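Local coordinates for protein 2-nitropropane dioxygenase (Streptomyces ansochromogenes, PDB 3BW2) that probably oxidises alkyl nitronates with molecular oxygen, using flavin mononucleotide bound in a TIM barrel, at residues F128-P133 / G177-T182; D167-Q172 / E205-P210; L241-S246 / R329-G334. All blocks are in the same frame, centred on the assembly; numbering follows the deposited sequence.

Interaction 1 of 3, residues F128-P133 / G177-T182. With FMN (flavin mononucleotide), chain B.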
# COMPACT_ATOMS: atom_id res chain seq x y z
N PHE A 128 2.62 -15.81 -15.61
CA PHE A 128 1.37 -15.44 -16.25
C PHE A 128 0.76 -14.22 -15.58
O PHE A 128 0.87 -14.06 -14.37
CB PHE A 128 0.38 -16.61 -16.17
CG PHE A 128 0.84 -17.85 -16.87
CD1 PHE A 128 0.47 -18.11 -18.19
CD2 PHE A 128 1.67 -18.77 -16.23
CE1 PHE A 128 0.91 -19.26 -18.85
CE2 PHE A 128 2.11 -19.91 -16.88
CZ PHE A 128 1.73 -20.16 -18.20
N HIS A 129 0.12 -13.37 -16.38
CA HIS A 129 -0.51 -12.17 -15.85
C HIS A 129 -1.96 -12.11 -16.31
O HIS A 129 -2.30 -12.63 -17.37
CB HIS A 129 0.25 -10.92 -16.34
CG HIS A 129 0.25 -9.79 -15.36
ND1 HIS A 129 -0.30 -8.56 -15.64
CD2 HIS A 129 0.75 -9.70 -14.11
CE1 HIS A 129 -0.14 -7.76 -14.60
NE2 HIS A 129 0.49 -8.43 -13.65
N PHE A 130 -2.81 -11.48 -15.50
CA PHE A 130 -4.23 -11.31 -15.78
C PHE A 130 -5.04 -12.59 -15.59
O PHE A 130 -6.02 -12.83 -16.31
CB PHE A 130 -4.45 -10.78 -17.20
CG PHE A 130 -3.82 -9.43 -17.46
CD1 PHE A 130 -4.10 -8.34 -16.64
CD2 PHE A 130 -2.96 -9.25 -18.54
CE1 PHE A 130 -3.55 -7.09 -16.90
CE2 PHE A 130 -2.40 -8.01 -18.80
CZ PHE A 130 -2.69 -6.92 -17.98
N GLY A 131 -4.64 -13.42 -14.63
CA GLY A 131 -5.37 -14.65 -14.39
C GLY A 131 -4.50 -15.85 -14.13
O GLY A 131 -3.29 -15.74 -13.98
N VAL A 132 -5.14 -17.02 -14.10
CA VAL A 132 -4.46 -18.28 -13.84
C VAL A 132 -4.71 -19.28 -14.97
O VAL A 132 -5.84 -19.45 -15.42
CB VAL A 132 -4.97 -18.93 -12.53
CG1 VAL A 132 -4.11 -20.13 -12.17
CG2 VAL A 132 -5.00 -17.91 -11.41
N PRO A 133 -3.65 -19.94 -15.45
CA PRO A 133 -3.77 -20.93 -16.53
C PRO A 133 -4.47 -22.20 -16.05
O PRO A 133 -4.51 -22.48 -14.86
CB PRO A 133 -2.31 -21.22 -16.90
CG PRO A 133 -1.56 -20.03 -16.41
CD PRO A 133 -2.24 -19.70 -15.11
N GLY A 177 3.92 -0.73 -10.37
CA GLY A 177 3.77 0.06 -11.57
C GLY A 177 3.16 -0.83 -12.64
O GLY A 177 3.23 -2.06 -12.54
N GLY A 178 2.55 -0.23 -13.66
CA GLY A 178 1.95 -1.03 -14.72
C GLY A 178 0.63 -1.65 -14.31
O GLY A 178 -0.02 -1.19 -13.36
N HIS A 179 0.22 -2.70 -15.01
CA HIS A 179 -1.05 -3.35 -14.73
C HIS A 179 -1.16 -4.18 -13.46
O HIS A 179 -0.27 -4.98 -13.14
CB HIS A 179 -1.47 -4.25 -15.91
CG HIS A 179 -2.02 -3.50 -17.08
ND1 HIS A 179 -1.22 -2.94 -18.05
CD2 HIS A 179 -3.30 -3.22 -17.43
CE1 HIS A 179 -1.98 -2.34 -18.95
NE2 HIS A 179 -3.24 -2.49 -18.60
N GLN A 180 -2.26 -4.00 -12.75
CA GLN A 180 -2.53 -4.78 -11.56
C GLN A 180 -2.88 -6.15 -12.13
O GLN A 180 -3.65 -6.24 -13.09
CB GLN A 180 -3.74 -4.22 -10.81
CG GLN A 180 -3.42 -3.04 -9.90
CD GLN A 180 -2.55 -3.46 -8.74
OE1 GLN A 180 -1.37 -3.10 -8.66
NE2 GLN A 180 -3.12 -4.24 -7.83
N GLY A 181 -2.30 -7.20 -11.56
CA GLY A 181 -2.55 -8.55 -12.05
C GLY A 181 -3.79 -9.23 -11.50
O GLY A 181 -3.76 -10.43 -11.21
N THR A 182 -4.88 -8.49 -11.34
CA THR A 182 -6.13 -9.06 -10.84
C THR A 182 -6.60 -10.11 -11.86
O THR A 182 -6.43 -9.92 -13.07
CB THR A 182 -7.22 -7.98 -10.68
OG1 THR A 182 -7.28 -7.20 -11.87
CG2 THR A 182 -6.91 -7.08 -9.50
N1 FMN B . 3.89 -7.49 -15.39
C2 FMN B . 3.64 -8.59 -16.22
O2 FMN B . 3.36 -9.68 -15.73
N3 FMN B . 3.71 -8.47 -17.60
C4 FMN B . 4.04 -7.28 -18.23
O4 FMN B . 4.10 -7.23 -19.47
C4A FMN B . 4.32 -6.16 -17.41
N5 FMN B . 4.68 -4.94 -17.98
C5A FMN B . 4.98 -3.82 -17.19
C6 FMN B . 5.37 -2.61 -17.82
C7 FMN B . 5.70 -1.43 -17.06
C7M FMN B . 6.80 -0.56 -17.73
C8 FMN B . 5.65 -1.58 -15.63
C8M FMN B . 6.57 -0.81 -14.67
C9 FMN B . 5.24 -2.79 -14.98
C9A FMN B . 4.91 -3.92 -15.77
N10 FMN B . 4.51 -5.16 -15.18
C10 FMN B . 4.23 -6.28 -15.98
C1' FMN B . 4.24 -5.25 -13.67
C2' FMN B . 5.49 -5.88 -13.01
O2' FMN B . 5.41 -7.29 -13.14
C3' FMN B . 5.58 -5.57 -11.48
O3' FMN B . 4.37 -6.06 -10.89
C4' FMN B . 5.72 -4.08 -11.13
O4' FMN B . 6.72 -3.52 -11.98
C5' FMN B . 6.13 -3.89 -9.64
O5' FMN B . 6.27 -2.49 -9.29
P FMN B . 7.61 -1.55 -9.43
O1P FMN B . 8.41 -2.78 -9.14
O2P FMN B . 6.87 -0.76 -8.37
O3P FMN B . 7.15 -1.37 -10.87
O HOH W 1 -2.50 -12.24 -12.74

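Interaction 2 of 3, residues D167-Q172 / E205-P210. With FMN (flavin mononucleotide), chain B.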
# COMPACT_ATOMS: atom_id res chain seq x y z
N ASP A 167 4.27 -23.20 -9.30
CA ASP A 167 5.41 -23.33 -8.40
C ASP A 167 5.55 -22.19 -7.40
O ASP A 167 6.06 -22.37 -6.30
CB ASP A 167 6.71 -23.44 -9.20
CG ASP A 167 6.77 -24.71 -10.03
OD1 ASP A 167 6.92 -25.80 -9.43
OD2 ASP A 167 6.67 -24.62 -11.27
N ALA A 168 5.10 -21.00 -7.78
CA ALA A 168 5.21 -19.85 -6.89
C ALA A 168 4.21 -18.79 -7.30
O ALA A 168 3.77 -18.75 -8.45
CB ALA A 168 6.61 -19.27 -6.95
N VAL A 169 3.85 -17.94 -6.35
CA VAL A 169 2.90 -16.87 -6.62
C VAL A 169 3.61 -15.54 -6.47
O VAL A 169 4.45 -15.37 -5.58
CB VAL A 169 1.70 -16.93 -5.64
CG1 VAL A 169 2.19 -16.90 -4.20
CG2 VAL A 169 0.74 -15.77 -5.91
N ILE A 170 3.29 -14.60 -7.35
CA ILE A 170 3.86 -13.27 -7.28
C ILE A 170 2.83 -12.39 -6.58
O ILE A 170 1.78 -12.10 -7.14
CB ILE A 170 4.12 -12.68 -8.67
CG1 ILE A 170 5.09 -13.58 -9.45
CG2 ILE A 170 4.68 -11.27 -8.54
CD1 ILE A 170 5.19 -13.25 -10.93
N ALA A 171 3.13 -11.98 -5.35
CA ALA A 171 2.21 -11.13 -4.60
C ALA A 171 2.50 -9.69 -5.01
O ALA A 171 3.48 -9.09 -4.56
CB ALA A 171 2.42 -11.31 -3.09
N GLN A 172 1.66 -9.16 -5.89
CA GLN A 172 1.83 -7.80 -6.38
C GLN A 172 0.96 -6.82 -5.60
O GLN A 172 -0.27 -6.89 -5.66
CB GLN A 172 1.47 -7.75 -7.87
CG GLN A 172 1.58 -6.36 -8.49
CD GLN A 172 0.79 -6.26 -9.78
OE1 GLN A 172 -0.37 -6.66 -9.83
NE2 GLN A 172 1.42 -5.71 -10.82
N GLU A 205 0.35 -16.66 4.66
CA GLU A 205 -0.45 -17.51 5.54
C GLU A 205 -1.57 -18.23 4.79
O GLU A 205 -2.20 -19.14 5.34
CB GLU A 205 -1.05 -16.70 6.69
CG GLU A 205 -0.03 -15.94 7.51
CD GLU A 205 -0.48 -15.70 8.94
OE1 GLU A 205 -1.70 -15.56 9.18
OE2 GLU A 205 0.40 -15.64 9.83
N ALA A 206 -1.81 -17.83 3.55
CA ALA A 206 -2.87 -18.44 2.75
C ALA A 206 -2.39 -19.60 1.88
O ALA A 206 -3.17 -20.49 1.55
CB ALA A 206 -3.51 -17.38 1.87
N VAL A 207 -1.11 -19.59 1.50
CA VAL A 207 -0.57 -20.66 0.66
C VAL A 207 0.75 -21.17 1.23
O VAL A 207 1.34 -20.54 2.10
CB VAL A 207 -0.33 -20.18 -0.79
CG1 VAL A 207 -1.62 -19.61 -1.37
CG2 VAL A 207 0.79 -19.15 -0.83
N ASP A 208 1.21 -22.31 0.72
CA ASP A 208 2.46 -22.89 1.19
C ASP A 208 3.57 -22.82 0.15
O ASP A 208 4.71 -23.18 0.44
CB ASP A 208 2.25 -24.36 1.60
CG ASP A 208 1.26 -24.51 2.73
OD1 ASP A 208 1.33 -23.71 3.70
OD2 ASP A 208 0.42 -25.43 2.66
N ILE A 209 3.25 -22.35 -1.05
CA ILE A 209 4.26 -22.23 -2.10
C ILE A 209 5.04 -20.93 -1.93
O ILE A 209 4.58 -20.01 -1.26
CB ILE A 209 3.61 -22.27 -3.49
CG1 ILE A 209 2.53 -21.20 -3.59
CG2 ILE A 209 3.02 -23.65 -3.75
CD1 ILE A 209 2.01 -21.01 -5.01
N PRO A 210 6.25 -20.86 -2.52
CA PRO A 210 7.12 -19.67 -2.45
C PRO A 210 6.42 -18.42 -2.95
O PRO A 210 5.61 -18.48 -3.88
CB PRO A 210 8.30 -20.05 -3.33
CG PRO A 210 8.36 -21.54 -3.19
CD PRO A 210 6.91 -21.93 -3.28
N1 FMN B . 3.89 -7.49 -15.39
C2 FMN B . 3.64 -8.59 -16.22
O2 FMN B . 3.36 -9.68 -15.73
N3 FMN B . 3.71 -8.47 -17.60
C4 FMN B . 4.04 -7.28 -18.23
O4 FMN B . 4.10 -7.23 -19.47
C4A FMN B . 4.32 -6.16 -17.41
N5 FMN B . 4.68 -4.94 -17.98
C5A FMN B . 4.98 -3.82 -17.19
C6 FMN B . 5.37 -2.61 -17.82
C7 FMN B . 5.70 -1.43 -17.06
C7M FMN B . 6.80 -0.56 -17.73
C8 FMN B . 5.65 -1.58 -15.63
C8M FMN B . 6.57 -0.81 -14.67
C9 FMN B . 5.24 -2.79 -14.98
C9A FMN B . 4.91 -3.92 -15.77
N10 FMN B . 4.51 -5.16 -15.18
C10 FMN B . 4.23 -6.28 -15.98
C1' FMN B . 4.24 -5.25 -13.67
C2' FMN B . 5.49 -5.88 -13.01
O2' FMN B . 5.41 -7.29 -13.14
C3' FMN B . 5.58 -5.57 -11.48
O3' FMN B . 4.37 -6.06 -10.89
C4' FMN B . 5.72 -4.08 -11.13
O4' FMN B . 6.72 -3.52 -11.98
C5' FMN B . 6.13 -3.89 -9.64
O5' FMN B . 6.27 -2.49 -9.29
P FMN B . 7.61 -1.55 -9.43
O1P FMN B . 8.41 -2.78 -9.14
O2P FMN B . 6.87 -0.76 -8.37
O3P FMN B . 7.15 -1.37 -10.87

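Interaction 3 of 3, residues L241-S246 / R329-G334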
# COMPACT_ATOMS: atom_id res chain seq x y z
N LEU A 241 13.32 -0.18 -15.15
CA LEU A 241 12.79 0.60 -16.27
C LEU A 241 13.74 1.76 -16.58
O LEU A 241 13.90 2.16 -17.73
CB LEU A 241 11.41 1.15 -15.90
CG LEU A 241 10.60 1.95 -16.93
CD1 LEU A 241 10.29 1.09 -18.13
CD2 LEU A 241 9.30 2.41 -16.29
N ALA A 242 14.37 2.26 -15.52
CA ALA A 242 15.28 3.40 -15.61
C ALA A 242 16.72 3.07 -16.02
O ALA A 242 17.51 3.99 -16.26
CB ALA A 242 15.28 4.14 -14.27
N THR A 243 17.07 1.79 -16.10
CA THR A 243 18.44 1.40 -16.45
C THR A 243 18.73 1.58 -17.94
O THR A 243 17.82 1.67 -18.76
CB THR A 243 18.75 -0.07 -16.03
OG1 THR A 243 17.88 -0.98 -16.73
CG2 THR A 243 18.55 -0.25 -14.54
N ASP A 244 20.01 1.62 -18.28
CA ASP A 244 20.42 1.82 -19.67
C ASP A 244 19.93 0.75 -20.63
O ASP A 244 19.53 1.07 -21.75
CB ASP A 244 21.95 1.95 -19.76
CG ASP A 244 22.47 3.17 -19.01
OD1 ASP A 244 21.70 4.13 -18.85
OD2 ASP A 244 23.65 3.17 -18.59
N GLU A 245 19.94 -0.52 -20.21
CA GLU A 245 19.49 -1.61 -21.08
C GLU A 245 17.99 -1.59 -21.33
O GLU A 245 17.51 -2.22 -22.28
CB GLU A 245 19.87 -2.98 -20.49
CG GLU A 245 21.37 -3.28 -20.50
CD GLU A 245 22.11 -2.63 -19.35
OE1 GLU A 245 21.50 -1.84 -18.59
OE2 GLU A 245 23.32 -2.91 -19.20
N SER A 246 17.25 -0.88 -20.48
CA SER A 246 15.80 -0.78 -20.64
C SER A 246 15.47 -0.10 -21.95
O SER A 246 16.10 0.90 -22.32
CB SER A 246 15.18 0.02 -19.50
OG SER A 246 13.86 0.40 -19.84
N ARG A 329 17.09 4.91 -10.39
CA ARG A 329 18.50 5.21 -10.62
C ARG A 329 18.89 4.84 -12.05
O ARG A 329 18.59 3.75 -12.52
CB ARG A 329 19.36 4.47 -9.59
CG ARG A 329 19.16 4.99 -8.17
CD ARG A 329 20.00 4.26 -7.12
NE ARG A 329 19.41 3.00 -6.70
CZ ARG A 329 19.79 2.32 -5.62
NH1 ARG A 329 20.77 2.79 -4.86
NH2 ARG A 329 19.18 1.19 -5.29
N GLU A 330 19.54 5.77 -12.75
CA GLU A 330 19.95 5.57 -14.13
C GLU A 330 21.39 5.08 -14.28
O GLU A 330 22.33 5.87 -14.18
CB GLU A 330 19.78 6.86 -14.93
CG GLU A 330 18.38 7.43 -14.92
CD GLU A 330 18.31 8.80 -15.58
OE1 GLU A 330 19.02 9.72 -15.12
OE2 GLU A 330 17.54 8.96 -16.56
N LEU A 331 21.54 3.79 -14.53
CA LEU A 331 22.85 3.18 -14.69
C LEU A 331 22.64 1.82 -15.32
O LEU A 331 21.50 1.41 -15.52
CB LEU A 331 23.54 3.04 -13.33
CG LEU A 331 22.68 2.65 -12.13
CD1 LEU A 331 21.92 1.38 -12.40
CD2 LEU A 331 23.57 2.48 -10.91
N PRO A 332 23.73 1.10 -15.66
CA PRO A 332 23.57 -0.23 -16.26
C PRO A 332 22.81 -1.14 -15.31
O PRO A 332 23.01 -1.07 -14.09
CB PRO A 332 25.01 -0.69 -16.48
CG PRO A 332 25.75 0.61 -16.69
CD PRO A 332 25.15 1.50 -15.63
N ALA A 333 21.95 -1.99 -15.85
CA ALA A 333 21.17 -2.91 -15.03
C ALA A 333 22.07 -3.80 -14.16
O ALA A 333 21.73 -4.09 -13.01
CB ALA A 333 20.29 -3.78 -15.92
N GLY A 334 23.20 -4.22 -14.72
CA GLY A 334 24.11 -5.06 -13.96
C GLY A 334 24.64 -4.34 -12.73
O GLY A 334 24.80 -4.95 -11.67
O HOH W 2 24.59 -3.96 -17.19

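Interaction 1 of 3, residues F128-P133 / G177-T182
The imidazole of His129 lies between a backbone carbon on one face and the flavin on the other: Gly181 CA is 3.4 Å from His129 NE2, and FMN O2 3.1 Å from His129 CD2. A side chain on Gly181 would run into NE2. At the edge of the ring, near its plane, His179 O comes to 3.1 Å from His129 CE1. Phe130 makes the aromatic pair of the contact, its edge turned toward the face of His179, offset, with planes at 82°; Phe130 CZ is 3.6 Å from His179 CB. With CG anti to the carbonyl carbon (chi1 -61°), the phenyl ring reaches back to His179 although its CB points away. His129 ND1 lies over the centre of one Phe130 face, 3.6 Å above its plane. A water links the backbones, accepting from Gly131 N and donating to Gly181 O (2.7 Å). Replacing His129 by alanine would probably open a gap between Gly181 and FMN O2 and deprive that Phe130 face of its neighbour. Gly177 N donates a hydrogen bond to FMN O5' (3.1 Å); with His129 against FMN O2, both segments line the flavin site, at the C-terminal ends of the strands as in other TIM barrels.

Interaction 2 of 3, residues D167-Q172 / E205-P210
Ile209 packs against the start of strand 168-172, and its side chain illustrates how the loop leading into strand 211-214 is fitted to the neighbouring strand 168-172. Its CB sits 3.7 Å from Asp167 O, and the CG2 branch stays by the same carbonyl at 4.2 Å. The other branch departs through CG1, which lies between the backbone N and the carbonyl carbon (chi1 54°) and carries the chain from the carbonyl of Asp167 to the backbone of Val169. At the tip, CD1 rests 3.8 Å from Val169 N and 4.1 Å from Val169 CB, the two side chains crossing at about a right angle. Beyond it, Val169 CG1 meets Val207 CG2 at 4.3 Å, extending the apolar patch toward the end of helix 196-206.

Pro210 supplies the polar part of the contact. Val169 N donates to Pro210 O at 3.1 Å, with an N-H...O angle of 160° and the donor almost in line with the C=O bond. The same oxygen is approached by Ala168 CB at 3.3 Å, while Pro210 CD lies 3.2 Å from Asp167 O, so the proline ring bears on the backbone just before the strand. The carboxylate of Asp167 turns elsewhere, to a salt bridge with Arg142 and a bond from Thr148 N. Farther along, Gln172 NE2 donates to FMN O3', carrying the strand to the cofactor. At the helical end of segment 205-210, Glu205 makes a salt bridge to Arg219 of the second subunit.

The bond to Pro210 O opens the parallel pairing that continues where Val169 and Ala171 bond to Val212. Strand 168-172, helix 196-206 and strand 211-214 thus form a beta-alpha-beta crossover, the repeating unit from which a TIM barrel is built.

Interaction 3 of 3, residues L241-S246 / R329-G334
Glu245 OE1 receives the amide of Ala333 in a short and nearly straight hydrogen bond, 2.8 Å from Ala333 N with an N-H...O angle of 173°, although the donor arrives from above the carboxylate plane. The partners are a type I beta turn, Thr243 to Ser246, and the N-terminus of helix 333-350, where Pro332 holds the N-cap position. The other carboxylate oxygen serves the next amide through a water, which donates to Glu245 OE2 at 2.6 Å and accepts from Gly334 N at 2.8 Å. The carboxylate is therefore tied to two successive N-H groups of the first helical turn, and the positive end of the helix dipole would probably favour its charged form. A bend at chi2 (81°) brings the glutamate end round to the helix, since its CB does not point there.

Just before the helix, Leu331 O is shared. Asp244 N donates to it at 3.1 Å from above the carbonyl plane, 55° out of it, while Thr243 CA makes a CA-H...O contact of 3.2 Å with the same oxygen. A further CA-H...O contact runs the other way, from Glu330 CA to Ala242 O at 3.6 Å, so the two backbones lie close together over several residues. The methyl of Thr243 lies near Leu331 O and Ala333 CA; its hydroxyl bonds instead to Phe240 O. Arg329 turns its guanidinium to a salt bridge with Glu343 of helix 333-350, and Leu27 of helix 25-33 packs on Thr243, Glu245 and Ala333.

The turn is closed by Ser246 N donating to Thr243 O at 3.1 Å, and Ser246 OG donates at 2.7 Å to O of Leu241, a residue of the flavin pocket.

Overall arrangement
Interactions 1 and 2 touch, their centres 14 Å apart, and meet at the flavin through Gln172. Lying at the end of strand 168-172, this residue has OE1 2.6 Å from Gly181 N and NE2 3.0 Å from His179 O, probable hydrogen bonds that would fix the amide while NE2 also serves the ribityl chain. Interaction 1 borders the flavin ring, interaction 2 packs the opposite end of that strand, and Glu205 of its second segment reaches the other subunit. Interaction 3 stands apart, its centre about 24 Å from that of interaction 1 and 28 Å from that of interaction 2; its Leu241 touches FMN, and it joins helix 333-350 to the loop after helix 238-241.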